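PlaB phospholipase (Legionella pneumophila, PDB 6ZTI) probably hydrolyses phospholipids as an alpha/beta hydrolase and virulence factor, and binds NAD(H), which mediates its tetramerization and so controls its activity. Local coordinates at residues 209-214 with 220-225; 202-207 with 268-273. All coordinates share one frame; numbering follows the deposited sequence.

Contact 1. Residues 209-214 with 220-225. With SND (thionicotinamide-adenine-dinucleotide), chain H.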
loop_
_atom_site.group_PDB
_atom_site.type_symbol
_atom_site.label_atom_id
_atom_site.label_comp_id
_atom_site.label_asym_id
_atom_site.label_seq_id
_atom_site.Cartn_x
_atom_site.Cartn_y
_atom_site.Cartn_z
ATOM N N ASN B 209 -8.943 20.817 -10.217
ATOM C CA ASN B 209 -8.968 19.680 -11.136
ATOM C C ASN B 209 -9.255 20.167 -12.554
ATOM O O ASN B 209 -10.396 20.120 -13.026
ATOM C CB ASN B 209 -9.977 18.648 -10.682
ATOM C CG ASN B 209 -9.560 17.993 -9.379
ATOM O OD1 ASN B 209 -8.595 17.241 -9.349
ATOM N ND2 ASN B 209 -10.238 18.323 -8.294
ATOM N N SER B 210 -8.177 20.497 -13.267
ATOM C CA SER B 210 -8.261 21.169 -14.554
ATOM C C SER B 210 -8.775 20.265 -15.671
ATOM O O SER B 210 -9.136 20.783 -16.734
ATOM C CB SER B 210 -6.888 21.749 -14.910
ATOM O OG SER B 210 -5.921 20.721 -15.070
ATOM N N TYR B 211 -8.832 18.943 -15.468
ATOM C CA TYR B 211 -9.539 18.094 -16.423
ATOM C C TYR B 211 -10.955 18.608 -16.690
ATOM O O TYR B 211 -11.492 18.424 -17.790
ATOM C CB TYR B 211 -9.613 16.655 -15.910
ATOM C CG TYR B 211 -8.371 15.805 -16.088
ATOM C CD1 TYR B 211 -7.565 15.909 -17.211
ATOM C CD2 TYR B 211 -8.021 14.874 -15.117
ATOM C CE1 TYR B 211 -6.437 15.105 -17.355
ATOM C CE2 TYR B 211 -6.907 14.084 -15.243
ATOM C CZ TYR B 211 -6.122 14.190 -16.351
ATOM O OH TYR B 211 -5.027 13.371 -16.442
ATOM N N THR B 212 -11.564 19.278 -15.715
ATOM C CA THR B 212 -12.924 19.770 -15.911
ATOM C C THR B 212 -13.008 20.904 -16.927
ATOM O O THR B 212 -14.121 21.343 -17.238
ATOM C CB THR B 212 -13.506 20.216 -14.584
ATOM O OG1 THR B 212 -12.697 21.250 -14.016
ATOM C CG2 THR B 212 -13.565 19.042 -13.620
ATOM N N GLY B 213 -11.871 21.400 -17.427
ATOM C CA GLY B 213 -11.857 22.368 -18.515
ATOM C C GLY B 213 -10.924 22.000 -19.662
ATOM O O GLY B 213 -10.556 22.861 -20.466
ATOM N N GLU B 214 -10.557 20.721 -19.769
ATOM C CA GLU B 214 -9.518 20.303 -20.704
ATOM C C GLU B 214 -9.930 20.547 -22.145
ATOM O O GLU B 214 -11.024 20.154 -22.570
ATOM C CB GLU B 214 -9.210 18.826 -20.501
ATOM C CG GLU B 214 -8.106 18.272 -21.351
ATOM C CD GLU B 214 -7.930 16.794 -21.099
ATOM O OE1 GLU B 214 -8.939 16.052 -21.204
ATOM O OE2 GLU B 214 -6.805 16.384 -20.738
ATOM N N VAL B 220 -15.843 16.256 -19.334
ATOM C CA VAL B 220 -15.870 14.925 -18.743
ATOM C C VAL B 220 -15.238 13.906 -19.682
ATOM O O VAL B 220 -14.469 13.054 -19.241
ATOM C CB VAL B 220 -17.311 14.516 -18.384
ATOM C CG1 VAL B 220 -17.357 13.088 -17.871
ATOM C CG2 VAL B 220 -17.889 15.465 -17.373
ATOM N N VAL B 221 -15.562 13.967 -20.974
ATOM C CA VAL B 221 -15.079 13.002 -21.952
ATOM C C VAL B 221 -14.383 13.745 -23.076
ATOM O O VAL B 221 -14.908 14.731 -23.604
ATOM C CB VAL B 221 -16.216 12.121 -22.507
ATOM C CG1 VAL B 221 -16.690 11.150 -21.452
ATOM C CG2 VAL B 221 -17.378 12.975 -23.005
ATOM N N ARG B 222 -13.206 13.265 -23.445
ATOM C CA ARG B 222 -12.501 13.812 -24.584
ATOM C C ARG B 222 -13.203 13.383 -25.868
ATOM O O ARG B 222 -13.670 12.249 -25.982
ATOM C CB ARG B 222 -11.053 13.324 -24.567
ATOM C CG ARG B 222 -10.314 13.684 -23.280
ATOM C CD ARG B 222 -9.091 12.835 -23.073
ATOM N NE ARG B 222 -8.176 13.454 -22.123
ATOM C CZ ARG B 222 -7.093 12.870 -21.614
ATOM N NH1 ARG B 222 -6.778 11.631 -21.947
ATOM N NH2 ARG B 222 -6.321 13.536 -20.758
ATOM N N VAL B 223 -13.290 14.300 -26.837
ATOM C CA VAL B 223 -13.877 13.947 -28.131
ATOM C C VAL B 223 -13.290 12.634 -28.628
ATOM O O VAL B 223 -14.002 11.739 -29.088
ATOM C CB VAL B 223 -13.656 15.074 -29.157
ATOM C CG1 VAL B 223 -14.176 14.666 -30.535
ATOM C CG2 VAL B 223 -14.313 16.372 -28.713
ATOM N N ALA B 224 -11.968 12.516 -28.581
ATOM C CA ALA B 224 -11.344 11.319 -29.111
ATOM C C ALA B 224 -11.750 10.075 -28.336
ATOM O O ALA B 224 -11.787 8.982 -28.908
ATOM C CB ALA B 224 -9.817 11.459 -29.104
ATOM N N ALA B 225 -12.063 10.212 -27.046
ATOM C CA ALA B 225 -12.494 9.053 -26.276
ATOM C C ALA B 225 -13.946 8.668 -26.518
ATOM O O ALA B 225 -14.383 7.635 -25.994
ATOM C CB ALA B 225 -12.300 9.289 -24.785
HETATM P PA SND H . -1.255 15.817 -9.074
HETATM O O1A SND H . 0.146 15.340 -9.267
HETATM O O2A SND H . -1.679 17.081 -9.768
HETATM O O5B SND H . -1.641 16.036 -7.525
HETATM C C5B SND H . -1.140 15.089 -6.571
HETATM C C4B SND H . -2.001 15.190 -5.339
HETATM O O4B SND H . -1.992 16.551 -4.841
HETATM C C3B SND H . -3.470 14.824 -5.553
HETATM O O3B SND H . -3.941 14.083 -4.436
HETATM C C2B SND H . -4.146 16.190 -5.647
HETATM O O2B SND H . -5.513 16.143 -5.270
HETATM C C1B SND H . -3.321 16.979 -4.636
HETATM N N9A SND H . -3.372 18.422 -4.827
HETATM C C8A SND H . -2.745 19.148 -5.806
HETATM N N7A SND H . -3.057 20.421 -5.812
HETATM C C5A SND H . -3.957 20.543 -4.761
HETATM C C6A SND H . -4.706 21.629 -4.280
HETATM N N6A SND H . -4.606 22.871 -4.766
HETATM N N1A SND H . -5.555 21.400 -3.254
HETATM C C2A SND H . -5.619 20.172 -2.735
HETATM N N3A SND H . -4.948 19.074 -3.097
HETATM C C4A SND H . -4.144 19.324 -4.134
HETATM O O3 SND H . -2.249 14.669 -9.538
HETATM P PN SND H . -3.837 14.476 -9.519
HETATM O O1N SND H . -4.447 15.819 -9.363
HETATM O O2N SND H . -4.151 13.413 -8.545
HETATM O O5D SND H . -4.072 13.925 -11.009
HETATM C C5D SND H . -4.030 12.506 -11.276
HETATM C C4D SND H . -3.361 12.241 -12.608
HETATM O O4D SND H . -3.994 13.021 -13.651
HETATM C C3D SND H . -1.876 12.589 -12.702
HETATM O O3D SND H . -1.266 11.703 -13.638
HETATM C C2D SND H . -1.921 14.033 -13.204
HETATM O O2D SND H . -0.724 14.463 -13.845
HETATM C C1D SND H . -3.065 13.921 -14.206
HETATM N N1N SND H . -3.751 15.285 -14.361
HETATM C C2N SND H . -4.673 15.588 -13.434
HETATM C C3N SND H . -5.413 16.747 -13.550
HETATM C C7N SND H . -6.534 17.017 -12.611
HETATM S S7N SND H . -7.988 17.605 -13.165
HETATM N N7N SND H . -6.332 16.734 -11.341
HETATM C C4N SND H . -5.168 17.590 -14.627
HETATM C C5N SND H . -4.193 17.265 -15.554
HETATM C C6N SND H . -3.486 16.095 -15.404
#
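Glu214 and Arg222 form a buried salt bridge that ties the loop before helix 223-226 to the segment 220-225. Arg222 presents its side, NE and one NH, so that each nitrogen takes one carboxylate oxygen. The NE to Glu214 OE1 bond is 2.9 Å and nearly straight at 173°, though it meets OE1 on the syn side, well out of the carboxylate plane. The second bond, from NH2 of Arg222 to OE2 of Glu214, is also 2.9 Å and uses the syn lone pair. Because the two planes are turned 36° apart, the fork is twisted rather than coplanar. Glu214 reaches across with CG anti to the backbone N (chi1 -177°) and an extended chain.

Beside this pair, NH2 of Arg222 comes within 3.7 Å of CE1 of Tyr211, an oblique van der Waals approach. Ring stacking belongs to the ligand: the thionicotinamide ring of the dinucleotide in chain H lies over one face of Tyr211, with C3N 3.5 Å above the plane and displaced toward the rim.

Further hydrogen bonds hold Asn209. The thioamide nitrogen N7N of the dinucleotide gives Asn209 OD1 a 3.1 Å bond that is almost straight; Arg145 donates to the same oxygen. Asn209 O receives both OG1 and N of Thr212, from opposite faces of its plane, which closes the 3-10 turn 210-212.

Asp380, a residue of the dinucleotide pocket, accepts from Tyr211 OH and pairs with Arg222 NH2, so the guanidinium serves two carboxylates. These probably balance its buried charge, and Arg222 in turn should favour their ionised form. Glu214 and Arg222 thus make a second shell, joined through Asp380 to the tyrosine that carries the nicotinamide end of the ligand.

Contact 2. Residues 202-207 with 268-273. With SND (thionicotinamide-adenine-dinucleotide), chain I.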
loop_
_atom_site.group_PDB
_atom_site.type_symbol
_atom_site.label_atom_id
_atom_site.label_comp_id
_atom_site.label_asym_id
_atom_site.label_seq_id
_atom_site.Cartn_x
_atom_site.Cartn_y
_atom_site.Cartn_z
ATOM N N ARG B 202 -18.166 26.788 -18.522
ATOM C CA ARG B 202 -17.112 27.387 -17.712
ATOM C C ARG B 202 -17.593 27.782 -16.327
ATOM O O ARG B 202 -16.758 28.100 -15.472
ATOM C CB ARG B 202 -16.521 28.584 -18.465
ATOM C CG ARG B 202 -15.917 28.152 -19.806
ATOM C CD ARG B 202 -14.784 29.035 -20.278
ATOM N NE ARG B 202 -14.194 28.477 -21.480
ATOM C CZ ARG B 202 -13.246 27.548 -21.483
ATOM N NH1 ARG B 202 -12.758 27.070 -20.342
ATOM N NH2 ARG B 202 -12.786 27.092 -22.634
ATOM N N GLN B 203 -18.908 27.761 -16.089
ATOM C CA GLN B 203 -19.434 27.941 -14.742
ATOM C C GLN B 203 -19.099 26.773 -13.831
ATOM O O GLN B 203 -19.189 26.912 -12.609
ATOM C CB GLN B 203 -20.956 28.105 -14.772
ATOM C CG GLN B 203 -21.452 29.316 -15.509
ATOM C CD GLN B 203 -22.929 29.579 -15.251
ATOM O OE1 GLN B 203 -23.611 28.780 -14.603
ATOM N NE2 GLN B 203 -23.425 30.707 -15.747
ATOM N N PHE B 204 -18.730 25.627 -14.392
ATOM C CA PHE B 204 -18.524 24.411 -13.620
ATOM C C PHE B 204 -17.084 23.928 -13.733
ATOM O O PHE B 204 -16.808 22.730 -13.754
ATOM C CB PHE B 204 -19.494 23.317 -14.065
ATOM C CG PHE B 204 -20.948 23.699 -13.937
ATOM C CD1 PHE B 204 -21.355 24.693 -13.055
ATOM C CD2 PHE B 204 -21.911 23.057 -14.701
ATOM C CE1 PHE B 204 -22.696 25.045 -12.942
ATOM C CE2 PHE B 204 -23.254 23.402 -14.590
ATOM C CZ PHE B 204 -23.643 24.398 -13.709
ATOM N N TYR B 205 -16.147 24.862 -13.802
ATOM C CA TYR B 205 -14.732 24.521 -13.770
ATOM C C TYR B 205 -14.291 24.367 -12.321
ATOM O O TYR B 205 -14.514 25.260 -11.501
ATOM C CB TYR B 205 -13.915 25.609 -14.457
ATOM C CG TYR B 205 -12.439 25.317 -14.587
ATOM C CD1 TYR B 205 -11.979 24.326 -15.442
ATOM C CD2 TYR B 205 -11.504 26.053 -13.873
ATOM C CE1 TYR B 205 -10.633 24.060 -15.574
ATOM C CE2 TYR B 205 -10.140 25.802 -14.010
ATOM C CZ TYR B 205 -9.718 24.802 -14.866
ATOM O OH TYR B 205 -8.373 24.542 -15.002
ATOM N N ASP B 206 -13.681 23.230 -12.006
ATOM C CA ASP B 206 -13.097 22.992 -10.688
ATOM C C ASP B 206 -11.635 23.397 -10.768
ATOM O O ASP B 206 -10.853 22.749 -11.466
ATOM C CB ASP B 206 -13.222 21.526 -10.290
ATOM C CG ASP B 206 -12.562 21.206 -8.956
ATOM O OD1 ASP B 206 -12.027 22.109 -8.276
ATOM O OD2 ASP B 206 -12.581 20.024 -8.579
ATOM N N ALA B 207 -11.270 24.459 -10.055
ATOM C CA ALA B 207 -9.947 25.045 -10.227
ATOM C C ALA B 207 -8.831 24.086 -9.824
ATOM O O ALA B 207 -7.732 24.160 -10.377
ATOM C CB ALA B 207 -9.854 26.338 -9.422
ATOM N N GLY B 268 -25.558 19.725 -17.489
ATOM C CA GLY B 268 -26.056 21.016 -17.062
ATOM C C GLY B 268 -27.188 21.521 -17.932
ATOM O O GLY B 268 -27.270 21.233 -19.134
ATOM N N LYS B 269 -28.084 22.300 -17.318
ATOM C CA LYS B 269 -29.224 22.832 -18.061
ATOM C C LYS B 269 -28.818 23.930 -19.046
ATOM O O LYS B 269 -29.539 24.164 -20.020
ATOM C CB LYS B 269 -30.295 23.346 -17.087
ATOM C CG LYS B 269 -30.997 22.223 -16.317
ATOM C CD LYS B 269 -32.335 22.652 -15.754
ATOM C CE LYS B 269 -32.195 23.349 -14.412
ATOM N NZ LYS B 269 -33.535 23.652 -13.817
ATOM N N ASN B 270 -27.666 24.576 -18.846
ATOM C CA ASN B 270 -27.229 25.624 -19.768
ATOM C C ASN B 270 -26.944 25.052 -21.152
ATOM O O ASN B 270 -27.583 25.431 -22.143
ATOM C CB ASN B 270 -25.973 26.329 -19.235
ATOM C CG ASN B 270 -26.208 27.070 -17.931
ATOM O OD1 ASN B 270 -27.229 27.735 -17.750
ATOM N ND2 ASN B 270 -25.243 26.968 -17.013
ATOM N N ILE B 271 -25.973 24.143 -21.247
ATOM C CA ILE B 271 -25.553 23.646 -22.554
ATOM C C ILE B 271 -25.205 22.161 -22.531
ATOM O O ILE B 271 -24.470 21.674 -23.395
ATOM C CB ILE B 271 -24.357 24.465 -23.072
ATOM C CG1 ILE B 271 -23.208 24.423 -22.065
ATOM C CG2 ILE B 271 -24.758 25.904 -23.322
ATOM C CD1 ILE B 271 -21.865 24.722 -22.696
ATOM N N GLY B 272 -25.733 21.431 -21.555
ATOM C CA GLY B 272 -25.522 19.994 -21.526
ATOM C C GLY B 272 -26.081 19.319 -22.768
ATOM O O GLY B 272 -27.184 19.628 -23.222
ATOM N N ILE B 273 -25.321 18.348 -23.294
ATOM C CA ILE B 273 -25.656 17.768 -24.595
ATOM C C ILE B 273 -27.086 17.225 -24.633
ATOM O O ILE B 273 -27.742 17.296 -25.679
ATOM C CB ILE B 273 -24.632 16.689 -24.984
ATOM C CG1 ILE B 273 -24.937 16.134 -26.380
ATOM C CG2 ILE B 273 -24.613 15.565 -23.966
ATOM C CD1 ILE B 273 -23.746 15.439 -27.049
HETATM P PA SND I . -5.246 26.153 -15.231
HETATM O O1A SND I . -6.687 26.383 -14.874
HETATM O O2A SND I . -5.000 25.213 -16.391
HETATM O O5B SND I . -4.425 25.609 -13.941
HETATM C C5B SND I . -3.081 25.090 -14.009
HETATM C C4B SND I . -2.927 24.254 -12.761
HETATM O O4B SND I . -3.242 25.071 -11.608
HETATM C C3B SND I . -3.861 23.052 -12.666
HETATM O O3B SND I . -3.295 22.009 -11.886
HETATM C C2B SND I . -5.081 23.641 -11.965
HETATM O O2B SND I . -5.843 22.644 -11.297
HETATM C C1B SND I . -4.403 24.583 -10.966
HETATM N N9A SND I . -5.211 25.726 -10.544
HETATM C C8A SND I . -6.053 26.481 -11.320
HETATM N N7A SND I . -6.667 27.436 -10.666
HETATM C C5A SND I . -6.197 27.304 -9.369
HETATM C C6A SND I . -6.476 28.003 -8.180
HETATM N N6A SND I . -7.343 29.015 -8.101
HETATM N N1A SND I . -5.836 27.614 -7.055
HETATM C C2A SND I . -4.983 26.588 -7.124
HETATM N N3A SND I . -4.655 25.843 -8.181
HETATM C C4A SND I . -5.295 26.256 -9.280
HETATM O O3 SND I . -4.445 27.504 -15.473
HETATM P PN SND I . -4.705 28.951 -16.100
HETATM O O1N SND I . -5.522 28.794 -17.320
HETATM O O2N SND I . -3.409 29.658 -16.188
HETATM O O5D SND I . -5.598 29.568 -14.935
HETATM C C5D SND I . -5.750 30.981 -14.730
HETATM C C4D SND I . -7.065 31.174 -14.020
HETATM O O4D SND I . -8.154 30.836 -14.909
HETATM C C3D SND I . -7.255 30.321 -12.763
HETATM O O3D SND I . -7.815 31.143 -11.751
HETATM C C2D SND I . -8.188 29.206 -13.243
HETATM O O2D SND I . -9.013 28.649 -12.228
HETATM C C1D SND I . -9.031 29.966 -14.252
HETATM N N1N SND I . -9.584 29.016 -15.259
HETATM C C2N SND I . -10.921 28.993 -15.380
HETATM C C3N SND I . -11.514 28.202 -16.342
HETATM C C7N SND I . -12.993 28.127 -16.467
HETATM S S7N SND I . -13.695 27.257 -17.699
HETATM N N7N SND I . -13.700 28.766 -15.558
HETATM C C4N SND I . -10.699 27.446 -17.173
HETATM C C5N SND I . -9.326 27.473 -17.013
HETATM C C6N SND I . -8.781 28.267 -16.039
#
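ND2 of Asn270 reaches the amide oxygen OE1 of Gln203 in a weak hydrogen bond, 3.4 Å long and bent to 133°. The side chains cross at about a right angle, their amide planes turned 80° apart. Both are modelled in two conformers, so this bond and its geometry describe one of them and remain doubtful. Asn270 ND2 has a further partner in Asp201 OD2, just before residues 202-207. Next to the amides, Phe204 turns a ring edge to the backbone of Gly268, its CE2 lying 4.4 Å from the glycine CA.

On the ligand side the orientations are much stricter. Tyr205 lies face to face with the thionicotinamide ring of the dinucleotide in chain I, whose C4N stands 3.4 Å above the centre of the tyrosine ring. A chi1 of -175° swings this ring opposite the backbone N and along the ligand, where its hydroxyl OH donates to the phosphate oxygen O1A, a bond modelled very short at 2.5 Å, its exact length doubtful. Backbone oxygens hold the ligand at two more points: Arg202 O accepts from the thioamide nitrogen N7N at 3.1 Å, and Ala207 O from the ribose hydroxyl O2B at 2.6 Å. The Arg202 side chain is held by Glu324 and by a cation-pi contact with Tyr335.

The second subunit closes the site, with Gln371 of that chain donating to Tyr205 O. The chemistry is therefore lopsided: a weak amide contact at the surface toward 268-273, and a stack with several hydrogen bonds toward a dinucleotide shared between subunits, consistent with NAD(H)-mediated tetramerization.

Contact 1 is nested along the chain inside the loop closed by contact 2: residues 202-207 come first, then 209-214 and 220-225, and 268-273 last. The first two segments lie in the loop after strand 191-197 of the parallel sheet, which runs on through 220-225 into helix 223-226, whereas 268-273 follows the edge strand 257-261. The centres are 12 Å apart, contact 1 buried and contact 2 at the surface. They touch directly, Thr212 OG1 lying 3.0 Å from Asp206 N in a probable hydrogen bond. One continuous loop thus serves two dinucleotides, each also bonded by the second subunit, consistent with this loop joining the hydrolase core to the subunit interface.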